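Local coordinates for protein lactoylglutathione lyase (Pseudomonas aeruginosa, PDB 4MTS) that belongs to the glyoxalase/bleomycin resistance protein/dioxygenase superfamily and binds metal ions, here nickel and zinc, at residues R107-F112 and L123-T128; D81-C86 and T97-L102; A11-A16 and L55-N60. One frame throughout, in Å; residues are numbered along the deposited sequence. Where two conformers were deposited one is given.

Interaction 1: residues R107-F112 and L123-T128; sequences RSVIAF and LIQKGT
A111 and L123 form a hydrogen-bonded pair of the antiparallel beta hairpin of strands 109-114 and 120-125, part of the second sheet of this glyoxalase-family fold. L123 N donates to A111 O at 2.8 Å and A111 N returns a bond to L123 O at 3.0 Å. I110 and I124 make the next, non-hydrogen-bonded pair, their CG1 atoms 4.2 Å apart on one sheet face; A111 CB and L123 CB meet on the other. Further along, Q125 N gives V109 O a bond of 2.9 Å, 173° at the hydrogen. The V109 and Q125 side chains run side by side, with V109 CG1 lying 3.4 Å from Q125 OE1. Q125 OE1 accepts a hydrogen bond from A82 N, which ties the hairpin to the start of helix 82-91. I124 packs on L4 of the second subunit, and its side chain is about 5 Å from the nickel ion. Past the last strand residue, T128 takes over the pairing: T128 OG1, between backbone N and carbonyl carbon (chi1 79°), accepts from V109 N at 3.1 Å and donates to Q125 O at 2.7 Å.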
# COMPACT_ATOMS: atom_id res chain seq x y z
N ARG A 107 16.53 -12.61 -11.22
CA ARG A 107 17.34 -11.69 -12.03
C ARG A 107 16.95 -10.20 -11.87
O ARG A 107 17.55 -9.34 -12.52
CB ARG A 107 17.31 -12.11 -13.50
CG ARG A 107 18.07 -13.41 -13.77
CD ARG A 107 18.12 -13.74 -15.25
NE ARG A 107 18.99 -12.81 -15.98
CZ ARG A 107 18.86 -12.53 -17.27
NH1 ARG A 107 17.89 -13.09 -17.99
NH2 ARG A 107 19.69 -11.68 -17.86
N SER A 108 15.96 -9.90 -11.02
CA SER A 108 15.57 -8.51 -10.79
C SER A 108 16.53 -7.84 -9.81
O SER A 108 16.96 -8.45 -8.83
CB SER A 108 14.13 -8.43 -10.28
OG SER A 108 13.94 -9.25 -9.14
N VAL A 109 16.92 -6.59 -10.11
CA VAL A 109 17.80 -5.78 -9.28
C VAL A 109 16.84 -5.07 -8.30
O VAL A 109 15.93 -4.37 -8.74
CB VAL A 109 18.66 -4.78 -10.10
CG1 VAL A 109 19.47 -3.85 -9.19
CG2 VAL A 109 19.58 -5.51 -11.08
N ILE A 110 16.98 -5.38 -7.00
CA ILE A 110 16.12 -4.86 -5.93
C ILE A 110 16.97 -4.26 -4.81
O ILE A 110 18.11 -4.67 -4.59
CB ILE A 110 15.19 -6.03 -5.39
CG1 ILE A 110 14.23 -6.53 -6.52
CG2 ILE A 110 14.37 -5.61 -4.16
CD1 ILE A 110 13.44 -7.73 -6.21
N ALA A 111 16.38 -3.32 -4.08
CA ALA A 111 16.97 -2.71 -2.90
C ALA A 111 15.82 -2.43 -1.93
O ALA A 111 14.65 -2.42 -2.34
CB ALA A 111 17.64 -1.39 -3.28
N PHE A 112 16.15 -2.21 -0.69
CA PHE A 112 15.17 -1.85 0.31
C PHE A 112 15.62 -0.66 1.10
O PHE A 112 16.77 -0.61 1.57
CB PHE A 112 14.87 -3.00 1.27
CG PHE A 112 13.76 -3.90 0.77
CD1 PHE A 112 12.44 -3.66 1.13
CD2 PHE A 112 14.05 -4.99 -0.04
CE1 PHE A 112 11.43 -4.53 0.72
CE2 PHE A 112 13.02 -5.84 -0.47
CZ PHE A 112 11.72 -5.60 -0.09
N LEU A 123 12.67 -1.07 -3.78
CA LEU A 123 13.06 -0.47 -5.07
C LEU A 123 13.29 -1.57 -6.08
O LEU A 123 14.04 -2.51 -5.80
CB LEU A 123 14.33 0.38 -4.91
CG LEU A 123 14.35 1.42 -3.81
CD1 LEU A 123 15.70 2.18 -3.81
CD2 LEU A 123 13.16 2.39 -3.92
N ILE A 124 12.65 -1.49 -7.24
CA ILE A 124 12.80 -2.50 -8.29
C ILE A 124 13.29 -1.81 -9.54
O ILE A 124 12.62 -0.93 -10.07
CB ILE A 124 11.50 -3.31 -8.53
CG1 ILE A 124 11.00 -3.92 -7.20
CG2 ILE A 124 11.75 -4.42 -9.61
CD1 ILE A 124 9.66 -4.77 -7.28
N GLN A 125 14.49 -2.16 -9.98
CA GLN A 125 15.09 -1.53 -11.16
C GLN A 125 14.32 -1.84 -12.44
O GLN A 125 14.06 -3.01 -12.73
CB GLN A 125 16.56 -1.95 -11.29
CG GLN A 125 17.31 -1.17 -12.38
CD GLN A 125 18.77 -1.26 -12.08
OE1 GLN A 125 19.21 -0.94 -10.97
NE2 GLN A 125 19.53 -1.77 -13.03
N LYS A 126 14.00 -0.80 -13.23
CA LYS A 126 13.27 -0.88 -14.50
C LYS A 126 13.92 -1.86 -15.46
O LYS A 126 15.15 -1.91 -15.57
CB LYS A 126 13.14 0.51 -15.14
CG LYS A 126 11.93 0.64 -16.07
CD LYS A 126 11.75 2.06 -16.57
CE LYS A 126 10.92 2.11 -17.83
NZ LYS A 126 10.72 3.51 -18.31
N GLY A 127 13.07 -2.69 -16.08
CA GLY A 127 13.45 -3.73 -17.01
C GLY A 127 13.65 -5.09 -16.38
O GLY A 127 13.37 -6.12 -17.02
N THR A 128 14.13 -5.12 -15.13
CA THR A 128 14.46 -6.34 -14.39
C THR A 128 13.27 -7.07 -13.74
O THR A 128 13.37 -8.28 -13.50
CB THR A 128 15.57 -6.08 -13.35
OG1 THR A 128 14.99 -5.47 -12.19
CG2 THR A 128 16.74 -5.25 -13.90

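Interaction 2: residues D81-C86 and T97-L102; sequences DAAVTC and TREAGL
A100 CB is the apolar centre of this contact, set against the first turn of helix 82-91. A100 CB lies 3.7 Å from A82 CB and 4.1 Å from A83 CB, and comes nearer still to the backbone, 3.4 Å from A83 N. The sulfur of C86 is a looser neighbour, C86 SG lying 3.9 Å from A100 N. Small side chains thus let the chain, where it turns a corner between strands 95-99 and 101-102, come close to the helix.

No direct hydrogen bond joins the two segments; the polar link is a water. The water donates to A83 O at 2.7 Å and to E99 OE2 at 2.6 Å, bridging the helix backbone and the carboxylate. The E99 chain reaches back to the helix by a bend at chi2 (58°), which lays its other oxygen, OE1, against C86 CB. E99 OE1 forms a salt bridge with R90, further along the same helix.

Each segment is braced from within. D81 is the N-cap of helix 82-91, its OD1 accepting from V84 N with the donor above the carboxylate plane. R98 turns the edge of its guanidinium back on its own segment, R98 NH2 binding L102 O at 2.8 Å and NH1 adding a weak bond to G101 O. T97 and R98 both face F112 in a classic beta bulge of the sheet.

The contact therefore combines a small apolar centre with a charged margin. A100 N is buried with no partner in the model, whereas the E99 carboxylate is held by water and arginine together, which would be expected to favour its ionised form.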
# COMPACT_ATOMS: atom_id res chain seq x y z
N ASP A 81 17.79 3.18 -11.70
CA ASP A 81 19.01 2.56 -11.18
C ASP A 81 18.89 2.50 -9.68
O ASP A 81 18.99 3.52 -9.01
CB ASP A 81 20.21 3.46 -11.56
CG ASP A 81 21.57 2.85 -11.35
OD1 ASP A 81 21.81 2.29 -10.26
OD2 ASP A 81 22.42 2.97 -12.25
N ALA A 82 18.73 1.29 -9.14
CA ALA A 82 18.59 1.07 -7.70
C ALA A 82 19.82 1.46 -6.89
O ALA A 82 19.66 2.02 -5.81
CB ALA A 82 18.19 -0.38 -7.43
N ALA A 83 21.05 1.23 -7.41
CA ALA A 83 22.26 1.63 -6.69
C ALA A 83 22.32 3.15 -6.52
O ALA A 83 22.72 3.63 -5.47
CB ALA A 83 23.51 1.13 -7.41
N VAL A 84 21.90 3.89 -7.55
CA VAL A 84 21.87 5.36 -7.54
C VAL A 84 20.82 5.87 -6.51
O VAL A 84 21.13 6.74 -5.70
CB VAL A 84 21.65 5.94 -8.96
CG1 VAL A 84 21.29 7.42 -8.90
CG2 VAL A 84 22.90 5.72 -9.82
N THR A 85 19.61 5.30 -6.52
CA THR A 85 18.59 5.68 -5.53
C THR A 85 19.06 5.38 -4.09
O THR A 85 18.86 6.22 -3.21
CB THR A 85 17.23 5.11 -5.91
OG1 THR A 85 17.00 5.46 -7.26
CG2 THR A 85 16.08 5.68 -5.06
N CYS A 86 19.74 4.22 -3.86
CA CYS A 86 20.28 3.87 -2.54
C CYS A 86 21.30 4.88 -2.07
O CYS A 86 21.29 5.27 -0.90
CB CYS A 86 20.89 2.47 -2.56
SG CYS A 86 19.67 1.14 -2.62
N THR A 97 18.31 -0.72 4.00
CA THR A 97 18.31 -1.99 4.74
C THR A 97 18.85 -3.15 3.93
O THR A 97 19.27 -4.14 4.52
CB THR A 97 16.96 -2.30 5.37
OG1 THR A 97 15.99 -2.31 4.34
CG2 THR A 97 16.59 -1.29 6.46
N ARG A 98 18.82 -3.03 2.58
CA ARG A 98 19.34 -3.99 1.62
C ARG A 98 19.76 -3.22 0.39
O ARG A 98 18.90 -2.65 -0.30
CB ARG A 98 18.31 -5.11 1.29
CG ARG A 98 18.85 -6.14 0.32
CD ARG A 98 17.77 -7.01 -0.29
NE ARG A 98 18.33 -8.16 -1.02
CZ ARG A 98 18.77 -8.14 -2.28
NH1 ARG A 98 18.74 -7.01 -2.98
NH2 ARG A 98 19.24 -9.24 -2.84
N GLU A 99 21.10 -3.18 0.14
CA GLU A 99 21.72 -2.50 -0.99
C GLU A 99 21.31 -3.20 -2.26
O GLU A 99 21.15 -4.42 -2.28
CB GLU A 99 23.28 -2.52 -0.84
CG GLU A 99 24.07 -1.96 -2.03
CD GLU A 99 23.75 -0.52 -2.41
OE1 GLU A 99 23.39 0.26 -1.50
OE2 GLU A 99 23.83 -0.19 -3.61
N ALA A 100 21.16 -2.42 -3.33
CA ALA A 100 20.87 -2.86 -4.69
C ALA A 100 21.73 -4.06 -5.10
O ALA A 100 22.96 -4.07 -4.92
CB ALA A 100 21.11 -1.72 -5.65
N GLY A 101 21.06 -5.08 -5.61
CA GLY A 101 21.69 -6.32 -6.04
C GLY A 101 20.63 -7.29 -6.53
O GLY A 101 19.44 -7.01 -6.38
N LEU A 102 21.05 -8.42 -7.11
CA LEU A 102 20.05 -9.38 -7.61
C LEU A 102 19.26 -10.01 -6.47
O LEU A 102 19.82 -10.26 -5.40
CB LEU A 102 20.68 -10.46 -8.52
CG LEU A 102 21.31 -9.97 -9.84
CD1 LEU A 102 21.84 -11.15 -10.66
CD2 LEU A 102 20.32 -9.26 -10.72
O HOH W 1 24.46 2.33 -3.80

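Interaction 3: residues A11-A16 and L55-N60; sequences ADLEAA and LELTHN
D12 OD1 accepts from A15 N at 3.0 Å with an angle of 166°, the N-cap bond that opens helix 13-23; the donor comes from well above the carboxylate plane. The backbone oxygen of D12 also takes A16 N, so D12 fixes the first turn, from which L13 and A16 are presented to strand 54-60. L13 and H59 carry most of the contact. L13 CB lies 3.8 Å from H59 CB, and the backbone N of L13 sits over one face of the imidazole. The H59 ring is carried there with CG anti to the backbone N (chi1 172°), which extends it beneath the start of the helix. H59 CD2 and NE2 come near the preceding loop, H59 NE2 being 3.2 Å from A11 O, at too poor an angle for a hydrogen bond. Toward L57 the contact is apolar: the L13 and L57 side chains cross, with L13 CD1 3.9 Å from L57 CB, and A16 CB meets L57 CD1 at 4.0 Å. L57 and H59 thus point to the helix, while E56, on the other side of the strand, joins H5 at the zinc site and packs on H74 of the second subunit. Helix 13-23 therefore lies against one face of the first sheet, with L17 and Y20 continuing its cover over L57, and strand 54-60 runs between strands 2-9 and 39-45.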
# COMPACT_ATOMS: atom_id res chain seq x y z
N ALA A 11 4.54 9.29 12.56
CA ALA A 11 4.71 10.01 13.82
C ALA A 11 4.96 11.50 13.57
O ALA A 11 4.53 12.33 14.36
CB ALA A 11 5.84 9.40 14.64
N ASP A 12 5.69 11.82 12.50
CA ASP A 12 6.08 13.20 12.19
C ASP A 12 5.86 13.36 10.71
O ASP A 12 6.58 12.76 9.91
CB ASP A 12 7.57 13.36 12.53
CG ASP A 12 8.15 14.73 12.28
OD1 ASP A 12 7.63 15.44 11.38
OD2 ASP A 12 9.23 15.02 12.82
N LEU A 13 4.85 14.15 10.34
CA LEU A 13 4.49 14.26 8.94
C LEU A 13 5.55 14.99 8.13
O LEU A 13 5.83 14.60 7.02
CB LEU A 13 3.09 14.87 8.76
CG LEU A 13 2.65 15.07 7.29
CD1 LEU A 13 2.38 13.73 6.58
CD2 LEU A 13 1.46 15.95 7.20
N GLU A 14 6.16 16.04 8.71
CA GLU A 14 7.21 16.77 7.98
C GLU A 14 8.40 15.89 7.73
O GLU A 14 8.91 15.93 6.62
CB GLU A 14 7.63 18.08 8.66
CG GLU A 14 6.60 19.18 8.49
CD GLU A 14 5.24 18.80 9.03
OE1 GLU A 14 5.16 18.42 10.22
OE2 GLU A 14 4.29 18.74 8.22
N ALA A 15 8.80 15.05 8.70
CA ALA A 15 9.94 14.13 8.51
C ALA A 15 9.61 13.11 7.40
O ALA A 15 10.44 12.83 6.51
CB ALA A 15 10.24 13.38 9.82
N ALA A 16 8.36 12.59 7.43
CA ALA A 16 7.88 11.66 6.41
C ALA A 16 7.93 12.29 5.01
O ALA A 16 8.53 11.72 4.11
CB ALA A 16 6.46 11.19 6.75
N LEU A 55 0.39 7.38 -2.47
CA LEU A 55 0.65 7.02 -1.09
C LEU A 55 0.02 8.08 -0.20
O LEU A 55 0.30 9.28 -0.35
CB LEU A 55 2.17 6.93 -0.81
CG LEU A 55 2.52 6.73 0.69
CD1 LEU A 55 1.97 5.36 1.23
CD2 LEU A 55 4.03 6.80 0.88
N GLU A 56 -0.86 7.67 0.73
CA GLU A 56 -1.48 8.62 1.65
C GLU A 56 -0.77 8.48 2.99
O GLU A 56 -0.72 7.39 3.55
CB GLU A 56 -2.96 8.29 1.83
CG GLU A 56 -3.61 9.32 2.75
CD GLU A 56 -5.04 9.04 3.10
OE1 GLU A 56 -5.54 7.94 2.76
OE2 GLU A 56 -5.69 9.95 3.67
N LEU A 57 -0.33 9.61 3.56
CA LEU A 57 0.29 9.65 4.87
C LEU A 57 -0.66 10.39 5.81
O LEU A 57 -1.15 11.46 5.44
CB LEU A 57 1.64 10.38 4.80
CG LEU A 57 2.67 9.82 3.81
CD1 LEU A 57 3.91 10.76 3.75
CD2 LEU A 57 3.10 8.38 4.20
N THR A 58 -0.93 9.81 6.98
CA THR A 58 -1.84 10.39 7.98
C THR A 58 -1.08 10.68 9.27
O THR A 58 -0.27 9.85 9.71
CB THR A 58 -3.04 9.44 8.27
OG1 THR A 58 -3.70 9.10 7.06
CG2 THR A 58 -4.04 10.06 9.23
N HIS A 59 -1.35 11.83 9.88
CA HIS A 59 -0.71 12.18 11.14
C HIS A 59 -1.78 12.71 12.06
O HIS A 59 -2.43 13.69 11.73
CB HIS A 59 0.42 13.23 10.91
CG HIS A 59 0.98 13.76 12.17
ND1 HIS A 59 0.90 15.11 12.47
CD2 HIS A 59 1.52 13.11 13.23
CE1 HIS A 59 1.46 15.25 13.67
NE2 HIS A 59 1.82 14.08 14.18
N ASN A 60 -2.00 12.03 13.20
CA ASN A 60 -2.95 12.44 14.23
C ASN A 60 -2.12 13.35 15.13
O ASN A 60 -1.05 12.93 15.60
CB ASN A 60 -3.45 11.18 14.98
CG ASN A 60 -4.30 10.29 14.10
OD1 ASN A 60 -5.41 10.66 13.68
ND2 ASN A 60 -3.78 9.09 13.76

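Along the chain the contacts come in series: interaction 3 closes before interaction 2 opens, and interaction 2 before interaction 1 opens. Interactions 1 and 2 are neighbours, centres 8 Å apart, sharing the second sheet: strand 109-114 pairs with 120-125 and with 95-99 and 101-102, F112 N and R98 O lying 2.8 Å apart, a probable hydrogen bond. Interaction 3 belongs to the first sheet, across the chain's centre, about 27 Å from interaction 1 and 25 Å from interaction 2 between centres. Both halves set a helix against a sheet. H5 and E56 of the first sheet bind zinc, H74 and E122 of the second nickel; E56 packs on H74 of the second subunit, so the sheets meet across the dimer near the metals.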